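Local structure of GH59 galactosidase (Clostridium cellulolyticum, 2V4V) at residues 7-12 with 120-125; 21-26 with 90-95; 56-61 with 84-89. The protein binds xylose through a family 6 carbohydrate-binding module, the part described here of a larger enzyme that probably hydrolyses glycosidic bonds in plant cell-wall polysaccharides. All blocks are in the same frame, centred on the assembly; numbering follows the deposited sequence.

Contact 1: residues 7-12 with 120-125. With NA (sodium ion), chain C; XYP (beta-D-xylopyranose), chain B.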
loop_
_atom_site.group_PDB
_atom_site.type_symbol
_atom_site.label_atom_id
_atom_site.label_comp_id
_atom_site.label_asym_id
_atom_site.label_seq_id
_atom_site.Cartn_x
_atom_site.Cartn_y
_atom_site.Cartn_z
ATOM N N ILE A 7 0.996 -0.475 -9.733
ATOM C CA ILE A 7 1.086 -1.830 -9.198
ATOM C C ILE A 7 -0.262 -2.163 -8.539
ATOM O O ILE A 7 -0.688 -1.494 -7.585
ATOM C CB ILE A 7 2.238 -1.926 -8.182
ATOM C CG1 ILE A 7 3.576 -1.568 -8.861
ATOM C CG2 ILE A 7 2.281 -3.297 -7.492
ATOM C CD1 ILE A 7 4.743 -1.389 -7.857
ATOM N N GLU A 8 -0.958 -3.142 -9.112
ATOM C CA GLU A 8 -2.260 -3.483 -8.559
ATOM C C GLU A 8 -2.048 -4.181 -7.217
ATOM O O GLU A 8 -1.183 -5.072 -7.095
ATOM C CB GLU A 8 -2.993 -4.411 -9.496
ATOM C CG GLU A 8 -3.363 -3.689 -10.784
ATOM C CD GLU A 8 -4.425 -2.573 -10.595
ATOM O OE1 GLU A 8 -5.142 -2.538 -9.585
ATOM O OE2 GLU A 8 -4.601 -1.723 -11.521
ATOM N N ALA A 9 -2.859 -3.835 -6.213
ATOM C CA ALA A 9 -2.572 -4.326 -4.873
ATOM C C ALA A 9 -2.645 -5.862 -4.842
ATOM O O ALA A 9 -1.923 -6.513 -4.040
ATOM C CB ALA A 9 -3.579 -3.738 -3.870
ATOM N N GLU A 10 -3.563 -6.414 -5.653
ATOM C CA GLU A 10 -3.795 -7.885 -5.620
ATOM C C GLU A 10 -2.681 -8.700 -6.305
ATOM O O GLU A 10 -2.712 -9.959 -6.302
ATOM C CB GLU A 10 -5.134 -8.261 -6.280
ATOM C CG GLU A 10 -5.179 -8.050 -7.772
ATOM C CD GLU A 10 -5.483 -6.639 -8.224
ATOM O OE1 GLU A 10 -5.524 -5.688 -7.396
ATOM O OE2 GLU A 10 -5.727 -6.515 -9.465
ATOM N N SER A 11 -1.721 -7.986 -6.899
ATOM C CA SER A 11 -0.596 -8.616 -7.618
ATOM C C SER A 11 0.575 -8.946 -6.670
ATOM O O SER A 11 1.701 -9.216 -7.133
ATOM C CB SER A 11 -0.132 -7.732 -8.776
ATOM O OG SER A 11 0.693 -6.679 -8.325
ATOM N N TYR A 12 0.313 -8.960 -5.353
ATOM C CA TYR A 12 1.377 -9.255 -4.371
ATOM C C TYR A 12 2.043 -10.608 -4.610
ATOM O O TYR A 12 1.419 -11.559 -5.106
ATOM C CB TYR A 12 0.848 -9.190 -2.934
ATOM C CG TYR A 12 -0.346 -10.095 -2.725
ATOM C CD1 TYR A 12 -0.180 -11.508 -2.558
ATOM C CD2 TYR A 12 -1.634 -9.575 -2.697
ATOM C CE1 TYR A 12 -1.281 -12.329 -2.366
ATOM C CE2 TYR A 12 -2.751 -10.422 -2.516
ATOM C CZ TYR A 12 -2.561 -11.762 -2.341
ATOM O OH TYR A 12 -3.669 -12.562 -2.156
ATOM N N PHE A 120 -8.559 -0.051 5.886
ATOM C CA PHE A 120 -8.869 0.513 4.554
ATOM C C PHE A 120 -8.723 -0.627 3.554
ATOM O O PHE A 120 -8.228 -1.737 3.927
ATOM C CB PHE A 120 -7.878 1.646 4.171
ATOM C CG PHE A 120 -6.408 1.346 4.563
ATOM C CD1 PHE A 120 -5.610 0.460 3.830
ATOM C CD2 PHE A 120 -5.871 1.911 5.744
ATOM C CE1 PHE A 120 -4.282 0.172 4.276
ATOM C CE2 PHE A 120 -4.571 1.641 6.174
ATOM C CZ PHE A 120 -3.781 0.790 5.436
ATOM N N ASN A 121 -9.248 -0.386 2.347
ATOM C CA ASN A 121 -9.068 -1.292 1.187
ATOM C C ASN A 121 -8.069 -0.609 0.236
ATOM O O ASN A 121 -8.090 0.638 0.100
ATOM C CB ASN A 121 -10.398 -1.487 0.437
ATOM C CG ASN A 121 -11.419 -2.265 1.227
ATOM O OD1 ASN A 121 -12.655 -2.193 0.960
ATOM N ND2 ASN A 121 -10.941 -2.975 2.228
ATOM N N LEU A 122 -7.238 -1.417 -0.440
ATOM C CA LEU A 122 -6.183 -0.860 -1.316
ATOM C C LEU A 122 -6.411 -1.419 -2.704
ATOM O O LEU A 122 -6.411 -2.628 -2.873
ATOM C CB LEU A 122 -4.777 -1.251 -0.792
ATOM C CG LEU A 122 -3.565 -0.886 -1.643
ATOM C CD1 LEU A 122 -3.370 0.665 -1.701
ATOM C CD2 LEU A 122 -2.347 -1.529 -0.975
ATOM N N ASN A 123 -6.612 -0.526 -3.677
ATOM C CA ASN A 123 -6.855 -0.937 -5.044
ATOM C C ASN A 123 -5.533 -1.107 -5.819
ATOM O O ASN A 123 -5.213 -2.177 -6.348
ATOM C CB ASN A 123 -7.783 0.104 -5.699
ATOM C CG ASN A 123 -8.116 -0.211 -7.149
ATOM O OD1 ASN A 123 -7.662 -1.222 -7.724
ATOM N ND2 ASN A 123 -8.917 0.668 -7.767
ATOM N N TRP A 124 -4.710 -0.059 -5.813
ATOM C CA TRP A 124 -3.412 -0.070 -6.495
ATOM C C TRP A 124 -2.533 1.010 -5.852
ATOM O O TRP A 124 -3.014 1.794 -5.056
ATOM C CB TRP A 124 -3.564 0.141 -8.022
ATOM C CG TRP A 124 -4.266 1.391 -8.437
ATOM C CD1 TRP A 124 -5.591 1.511 -8.758
ATOM C CD2 TRP A 124 -3.711 2.708 -8.564
ATOM N NE1 TRP A 124 -5.903 2.797 -9.086
ATOM C CE2 TRP A 124 -4.757 3.556 -8.993
ATOM C CE3 TRP A 124 -2.412 3.237 -8.427
ATOM C CZ2 TRP A 124 -4.567 4.926 -9.222
ATOM C CZ3 TRP A 124 -2.226 4.605 -8.632
ATOM C CH2 TRP A 124 -3.299 5.421 -9.052
ATOM N N PHE A 125 -1.234 0.997 -6.159
ATOM C CA PHE A 125 -0.396 2.084 -5.677
ATOM C C PHE A 125 0.704 2.293 -6.707
ATOM O O PHE A 125 0.913 1.480 -7.629
ATOM C CB PHE A 125 0.220 1.724 -4.320
ATOM C CG PHE A 125 1.032 0.455 -4.358
ATOM C CD1 PHE A 125 2.411 0.548 -4.465
ATOM C CD2 PHE A 125 0.438 -0.803 -4.267
ATOM C CE1 PHE A 125 3.201 -0.581 -4.503
ATOM C CE2 PHE A 125 1.225 -1.938 -4.318
ATOM C CZ PHE A 125 2.584 -1.830 -4.415
HETATM NA NA NA C . -6.602 -3.412 -7.855
HETATM O O1 XYP B . -17.133 -6.501 5.071
HETATM C C1 XYP B . -15.758 -6.277 4.799
HETATM C C2 XYP B . -15.709 -5.570 3.452
HETATM C C3 XYP B . -14.270 -5.246 3.092
HETATM C C4 XYP B . -13.572 -4.556 4.261
HETATM C C5 XYP B . -13.806 -5.332 5.565
HETATM O O2 XYP B . -16.191 -6.395 2.399
HETATM O O3 XYP B . -14.214 -4.431 1.933
HETATM O O4 XYP B . -12.182 -4.471 4.049
HETATM O O5 XYP B . -15.191 -5.492 5.778
HETATM O O HOH W 1 -7.346 -4.519 -9.942
#
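Ile-7 and Phe-125 form a hydrogen-bonded antiparallel pair at one border of the beta-sandwich of this family 6 carbohydrate-binding module, where the short strand 7-8 lies against strand 121-128. The backbone bonds run both ways: Ile-7 N gives to Phe-125 O at 2.9 Å, and Phe-125 N gives back to Ile-7 O. Beyond the non-hydrogen-bonded pair of Glu-8 and Trp-124, a third bond from Ala-9 N to Asn-123 O, also 2.9 Å, carries the pairing into the turn.

On the face bearing Ile-7 and Phe-125 the packing is apolar. Ile-7 lies over one face of the phenyl ring, with CB 4.0 Å from the centroid of Phe-125, while its CG2 presses on Phe-125 CZ at the rim. A branched aliphatic residue suits this flat surface. Separately, Ala-9, small enough to sit close to strand 121-128, sets its CB 3.6 Å from Leu-122 CG.

Metal coordination joins the segments on the side of Glu-8. The sodium ion takes Glu-8 OE1 at 2.4 Å, Glu-10 OE1 at 2.6 Å, a water, and both Asn-123 O and OD1, with Glu-28 O completing the shell. Two carboxylates and several neutral oxygens suit a hard cation, whose charge should offset the crowding of acceptors. Glu-8 OE2 turns to a salt bridge with Arg-6, and Asn-123 ND2 bonds to Glu-25, which fixes the amide's rotation. CG of Asn-123 lies anti to the main-chain nitrogen (chi1 180°), beside the carbonyl carbon, and the amide is turned to bring Asn-123 OD1 as well as O to 2.4 Å from the sodium ion.

Contact 2: residues 21-26 with 90-95. With XYP (beta-D-xylopyranose), chain B.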
loop_
_atom_site.group_PDB
_atom_site.type_symbol
_atom_site.label_atom_id
_atom_site.label_comp_id
_atom_site.label_asym_id
_atom_site.label_seq_id
_atom_site.Cartn_x
_atom_site.Cartn_y
_atom_site.Cartn_z
ATOM N N GLU A 21 -10.806 -8.991 -3.026
ATOM C CA GLU A 21 -12.251 -8.926 -3.277
ATOM C C GLU A 21 -12.546 -8.025 -4.459
ATOM O O GLU A 21 -11.656 -7.273 -4.930
ATOM C CB GLU A 21 -13.015 -8.458 -2.050
ATOM C CG GLU A 21 -12.532 -7.073 -1.610
ATOM C CD GLU A 21 -13.284 -6.496 -0.418
ATOM O OE1 GLU A 21 -14.321 -7.075 0.039
ATOM O OE2 GLU A 21 -12.830 -5.417 0.025
ATOM N N THR A 22 -13.811 -8.038 -4.909
ATOM C CA THR A 22 -14.229 -7.246 -6.076
ATOM C C THR A 22 -14.187 -5.779 -5.695
ATOM O O THR A 22 -14.740 -5.394 -4.670
ATOM C CB THR A 22 -15.680 -7.576 -6.451
ATOM O OG1 THR A 22 -15.814 -8.995 -6.620
ATOM C CG2 THR A 22 -16.089 -6.877 -7.754
ATOM N N CYS A 23 -13.534 -4.993 -6.548
ATOM C CA CYS A 23 -13.395 -3.556 -6.331
ATOM C C CYS A 23 -14.434 -2.805 -7.167
ATOM O O CYS A 23 -14.567 -3.088 -8.359
ATOM C CB CYS A 23 -12.000 -3.116 -6.735
ATOM S SG CYS A 23 -11.676 -1.321 -6.633
ATOM N N SER A 24 -15.192 -1.881 -6.543
ATOM C CA SER A 24 -16.231 -1.124 -7.259
ATOM C C SER A 24 -15.700 -0.348 -8.460
ATOM O O SER A 24 -16.463 -0.093 -9.408
ATOM C CB SER A 24 -16.864 -0.096 -6.314
ATOM O OG SER A 24 -15.885 0.946 -6.051
ATOM N N GLU A 25 -14.425 0.057 -8.422
ATOM C CA GLU A 25 -13.822 0.843 -9.514
ATOM C C GLU A 25 -13.314 -0.062 -10.636
ATOM O O GLU A 25 -12.753 0.439 -11.623
ATOM C CB GLU A 25 -12.606 1.663 -9.029
ATOM C CG GLU A 25 -12.795 2.457 -7.849
ATOM C CD GLU A 25 -11.734 3.532 -7.737
ATOM O OE1 GLU A 25 -10.493 3.202 -7.684
ATOM O OE2 GLU A 25 -12.190 4.692 -7.657
ATOM N N GLY A 26 -13.513 -1.390 -10.493
ATOM C CA GLY A 26 -13.003 -2.371 -11.451
ATOM C C GLY A 26 -11.837 -3.125 -10.859
ATOM O O GLY A 26 -11.115 -2.607 -9.977
ATOM N N GLN A 90 -16.075 1.003 -0.635
ATOM C CA GLN A 90 -15.863 0.976 -2.091
ATOM C C GLN A 90 -15.959 2.357 -2.768
ATOM O O GLN A 90 -16.208 2.437 -3.967
ATOM C CB GLN A 90 -16.808 -0.055 -2.751
ATOM C CG GLN A 90 -16.573 -1.503 -2.292
ATOM C CD GLN A 90 -15.214 -2.061 -2.772
ATOM O OE1 GLN A 90 -14.608 -1.540 -3.730
ATOM N NE2 GLN A 90 -14.750 -3.123 -2.120
ATOM N N THR A 91 -15.696 3.427 -1.990
ATOM C CA THR A 91 -15.520 4.766 -2.542
ATOM C C THR A 91 -14.066 5.154 -2.288
ATOM O O THR A 91 -13.660 5.249 -1.125
ATOM C CB THR A 91 -16.430 5.735 -1.811
ATOM O OG1 THR A 91 -17.803 5.388 -2.085
ATOM C CG2 THR A 91 -16.121 7.189 -2.214
ATOM N N TYR A 92 -13.305 5.261 -3.381
ATOM C CA TYR A 92 -11.836 5.407 -3.304
ATOM C C TYR A 92 -11.390 6.850 -3.443
ATOM O O TYR A 92 -12.077 7.687 -4.032
ATOM C CB TYR A 92 -11.110 4.511 -4.316
ATOM C CG TYR A 92 -11.341 3.042 -4.047
ATOM C CD1 TYR A 92 -10.345 2.253 -3.483
ATOM C CD2 TYR A 92 -12.609 2.450 -4.301
ATOM C CE1 TYR A 92 -10.545 0.914 -3.213
ATOM C CE2 TYR A 92 -12.836 1.089 -4.033
ATOM C CZ TYR A 92 -11.800 0.328 -3.452
ATOM O OH TYR A 92 -11.958 -1.025 -3.148
ATOM N N THR A 93 -10.201 7.088 -2.910
ATOM C CA THR A 93 -9.512 8.361 -3.061
ATOM C C THR A 93 -7.999 8.100 -3.135
ATOM O O THR A 93 -7.580 6.937 -3.099
ATOM C CB THR A 93 -9.849 9.285 -1.911
ATOM O OG1 THR A 93 -9.481 10.638 -2.253
ATOM C CG2 THR A 93 -9.201 8.810 -0.606
ATOM N N ASP A 94 -7.203 9.161 -3.315
ATOM C CA ASP A 94 -5.749 9.031 -3.381
ATOM C C ASP A 94 -5.132 9.437 -2.041
ATOM O O ASP A 94 -5.313 10.567 -1.548
ATOM C CB ASP A 94 -5.167 9.934 -4.468
ATOM C CG ASP A 94 -5.551 9.520 -5.896
ATOM O OD1 ASP A 94 -6.029 8.394 -6.165
ATOM O OD2 ASP A 94 -5.290 10.354 -6.797
ATOM N N ALA A 95 -4.386 8.513 -1.452
ATOM C CA ALA A 95 -3.599 8.823 -0.251
ATOM C C ALA A 95 -2.175 9.002 -0.741
ATOM O O ALA A 95 -1.734 8.281 -1.678
ATOM C CB ALA A 95 -3.711 7.681 0.780
HETATM O O1 XYP B . -17.133 -6.501 5.071
HETATM C C1 XYP B . -15.758 -6.277 4.799
HETATM C C2 XYP B . -15.709 -5.570 3.452
HETATM C C3 XYP B . -14.270 -5.246 3.092
HETATM C C4 XYP B . -13.572 -4.556 4.261
HETATM C C5 XYP B . -13.806 -5.332 5.565
HETATM O O2 XYP B . -16.191 -6.395 2.399
HETATM O O3 XYP B . -14.214 -4.431 1.933
HETATM O O4 XYP B . -12.182 -4.471 4.049
HETATM O O5 XYP B . -15.191 -5.492 5.778
HETATM O O HOH W 2 -14.404 5.145 -6.078
#
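Gln-90 OE1 is gripped by two donors, Ser-24 N at 2.9 Å and the hydroxyl of Tyr-92, which reach it from opposite faces of the amide plane. The grip ties the type I beta turn of Cys-23 to Gly-26 to the corner where the chain enters strand 91-98 of the beta-sandwich. Glutamine suits the place because its NE2 also gives a bond to Asp-29, so both the oxygen and the nitrogen of the amide are held; a bend at chi2 (-68°) folds it back toward the turn. Ser-24 adds a second link, its OG giving a short bond of 2.6 Å to Gln-90 O.

The ring of Tyr-92 packs against the turn. Cys-23 SG lies 4.2 Å from the Tyr-92 ring centroid, an oblique Cys sulfur-aromatic contact. The extended chain of Glu-25 passes obliquely beside the CB, CG and CD2 side of Tyr-92, its carboxylate turned 24° from the ring plane, and its OE2 forms a salt bridge with Arg-56. A water joins that oxygen to Tyr-92 N.

At the start of 21-26, Glu-21 faces the sugar: xylose O2 gives to Glu-21 OE1 at 3.1 Å, and xylose O3 lies 2.6 Å from Glu-21 OE2.

Contact 3: residues 56-61 with 84-89. With XYP (beta-D-xylopyranose), chain B.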
loop_
_atom_site.group_PDB
_atom_site.type_symbol
_atom_site.label_atom_id
_atom_site.label_comp_id
_atom_site.label_asym_id
_atom_site.label_seq_id
_atom_site.Cartn_x
_atom_site.Cartn_y
_atom_site.Cartn_z
ATOM N N ARG A 56 -4.342 4.117 -3.988
ATOM C CA ARG A 56 -5.782 4.274 -4.253
ATOM C C ARG A 56 -6.554 3.465 -3.202
ATOM O O ARG A 56 -6.472 2.249 -3.209
ATOM C CB ARG A 56 -6.085 3.770 -5.674
ATOM C CG ARG A 56 -7.483 4.026 -6.149
ATOM C CD ARG A 56 -7.683 5.535 -6.385
ATOM N NE ARG A 56 -9.063 5.764 -6.809
ATOM C CZ ARG A 56 -9.617 6.971 -6.956
ATOM N NH1 ARG A 56 -8.889 8.078 -6.736
ATOM N NH2 ARG A 56 -10.901 7.057 -7.312
ATOM N N VAL A 57 -7.204 4.163 -2.278
ATOM C CA VAL A 57 -7.703 3.539 -1.047
ATOM C C VAL A 57 -9.135 3.933 -0.711
ATOM O O VAL A 57 -9.603 5.016 -1.104
ATOM C CB VAL A 57 -6.855 3.947 0.163
ATOM C CG1 VAL A 57 -5.500 3.189 0.165
ATOM C CG2 VAL A 57 -6.650 5.466 0.167
ATOM N N ALA A 58 -9.830 3.045 -0.005
ATOM C CA ALA A 58 -11.203 3.310 0.452
ATOM C C ALA A 58 -11.291 2.911 1.935
ATOM O O ALA A 58 -10.553 2.011 2.384
ATOM C CB ALA A 58 -12.211 2.471 -0.328
ATOM N N SER A 59 -12.173 3.569 2.701
ATOM C CA SER A 59 -12.353 3.088 4.066
ATOM C C SER A 59 -13.670 3.557 4.644
ATOM O O SER A 59 -13.970 4.787 4.581
ATOM C CB SER A 59 -11.248 3.644 4.993
ATOM O OG SER A 59 -11.546 3.343 6.343
ATOM N N ALA A 60 -14.421 2.639 5.258
ATOM C CA ALA A 60 -15.637 3.025 5.973
ATOM C C ALA A 60 -15.378 3.365 7.426
ATOM O O ALA A 60 -16.319 3.621 8.211
ATOM C CB ALA A 60 -16.691 1.933 5.903
ATOM N N THR A 61 -14.111 3.364 7.806
ATOM C CA THR A 61 -13.753 3.636 9.184
ATOM C C THR A 61 -12.912 4.915 9.193
ATOM O O THR A 61 -13.276 5.898 8.536
ATOM C CB THR A 61 -12.998 2.424 9.797
ATOM O OG1 THR A 61 -11.852 2.154 8.976
ATOM C CG2 THR A 61 -13.945 1.153 9.871
ATOM N N ALA A 84 -7.195 8.139 5.237
ATOM C CA ALA A 84 -8.341 8.661 5.967
ATOM C C ALA A 84 -9.643 8.078 5.433
ATOM O O ALA A 84 -9.739 7.705 4.263
ATOM C CB ALA A 84 -8.367 10.180 5.896
ATOM N N GLY A 85 -10.642 8.004 6.304
ATOM C CA GLY A 85 -11.950 7.436 5.958
ATOM C C GLY A 85 -12.462 8.067 4.664
ATOM O O GLY A 85 -12.167 9.240 4.339
ATOM N N THR A 86 -13.257 7.310 3.906
ATOM C CA THR A 86 -13.901 7.852 2.696
ATOM C C THR A 86 -15.426 7.678 2.760
ATOM O O THR A 86 -16.154 8.012 1.797
ATOM C CB THR A 86 -13.426 7.130 1.426
ATOM O OG1 THR A 86 -13.747 5.728 1.543
ATOM C CG2 THR A 86 -11.936 7.316 1.238
ATOM N N GLY A 87 -15.870 7.148 3.886
ATOM C CA GLY A 87 -17.302 6.943 4.118
ATOM C C GLY A 87 -17.869 5.618 3.584
ATOM O O GLY A 87 -19.068 5.315 3.807
ATOM N N ASP A 88 -17.073 4.871 2.824
ATOM C CA ASP A 88 -17.592 3.634 2.262
ATOM C C ASP A 88 -16.432 2.740 1.874
ATOM O O ASP A 88 -15.425 3.243 1.401
ATOM C CB ASP A 88 -18.429 3.949 1.025
ATOM C CG ASP A 88 -19.236 2.748 0.553
ATOM O OD1 ASP A 88 -20.363 2.579 1.077
ATOM O OD2 ASP A 88 -18.755 1.994 -0.314
ATOM N N TRP A 89 -16.592 1.416 2.042
ATOM C CA TRP A 89 -15.515 0.496 1.673
ATOM C C TRP A 89 -15.177 0.471 0.194
ATOM O O TRP A 89 -14.129 -0.069 -0.180
ATOM C CB TRP A 89 -15.856 -0.949 2.081
ATOM C CG TRP A 89 -15.826 -1.145 3.579
ATOM C CD1 TRP A 89 -16.868 -1.530 4.391
ATOM C CD2 TRP A 89 -14.694 -0.942 4.450
ATOM N NE1 TRP A 89 -16.458 -1.573 5.715
ATOM C CE2 TRP A 89 -15.129 -1.215 5.782
ATOM C CE3 TRP A 89 -13.369 -0.529 4.245
ATOM C CZ2 TRP A 89 -14.266 -1.120 6.889
ATOM C CZ3 TRP A 89 -12.495 -0.465 5.361
ATOM C CH2 TRP A 89 -12.962 -0.726 6.662
HETATM O O1 XYP B . -17.133 -6.501 5.071
HETATM C C1 XYP B . -15.758 -6.277 4.799
HETATM C C2 XYP B . -15.709 -5.570 3.452
HETATM C C3 XYP B . -14.270 -5.246 3.092
HETATM C C4 XYP B . -13.572 -4.556 4.261
HETATM C C5 XYP B . -13.806 -5.332 5.565
HETATM O O2 XYP B . -16.191 -6.395 2.399
HETATM O O3 XYP B . -14.214 -4.431 1.933
HETATM O O4 XYP B . -12.182 -4.471 4.049
HETATM O O5 XYP B . -15.191 -5.492 5.778
HETATM O O HOH W 3 -15.224 6.853 6.778
#
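Ala-60 sets its methyl over the indole face of Trp-89, its CB 3.5 Å from the centroid of the five-membered ring and only 12° off the normal, a CH-pi contact. The same face takes the peptide between Ser-59 and Ala-60, with Ala-60 N 3.5 Å from Trp-89 CE3. A methyl group lets the main chain come this near. Thr-61 CG2 meets the benzo end obliquely, 3.8 Å from Trp-89 CZ2. On the opposite face lies the xylose, whose C4 stands 3.8 Å from Trp-89 CD2, so the indole is sandwiched between protein and sugar.

Behind this layer, backbone and hydroxyl bonds set the loop 84-89, which lines the xylose pocket of the family 6 carbohydrate-binding module, against the end of strand 52-59. Ser-59 O accepts from Thr-86 N at 2.7 Å, in the carbonyl plane, and weakly from Gly-87 N. In return Ser-59 N gives an almost straight bond, 174° at the hydrogen, to Thr-86 OG1, whose hydroxyl also reaches Thr-91 O. Threonine thus joins two strands from the loop. Gly-85, without a side chain, brings its CA to 3.3 Å from Thr-61 O, and Gly-87 takes a positive phi of 86° that glycine accommodates readily.

Farther out, Ser-59 OG accepts from Thr-61 N at 3.0 Å, an ST turn. Leu-119 O and Tyr-118 O take bonds from Ser-59 OG and Thr-61 OG1.

The contact therefore presents a braced aromatic platform: C-H groups of the sugar ring can lie against the indole through dispersion and CH-pi attraction, leaving hydroxyl recognition to polar neighbours such as Glu-21 and Asn-121.

All three contacts reach the four-stranded antiparallel sheet ordered 7-8, 121-128, 52-59, 91-98. Contact 1 pairs its first two strands; contact 2 joins the two-stranded hairpin of 19-22 and 28-31 to strand 91-98, and contact 3 sets the loop before that strand against the end of 52-59. Centres of contacts 2 and 3 are about 9 Å apart; contact 1 is about 10 Å from contact 2 and 14 Å from contact 3. Along the chain, contact 1 spans contact 2, which in turn spans contact 3. Glu-25 of contact 2 links both others. Strand 121-128, hydrogen-bonded through its backbone to 52-59, carries Asn-121 of the xylose pocket and Asn-123 of the sodium site, joining the two sites.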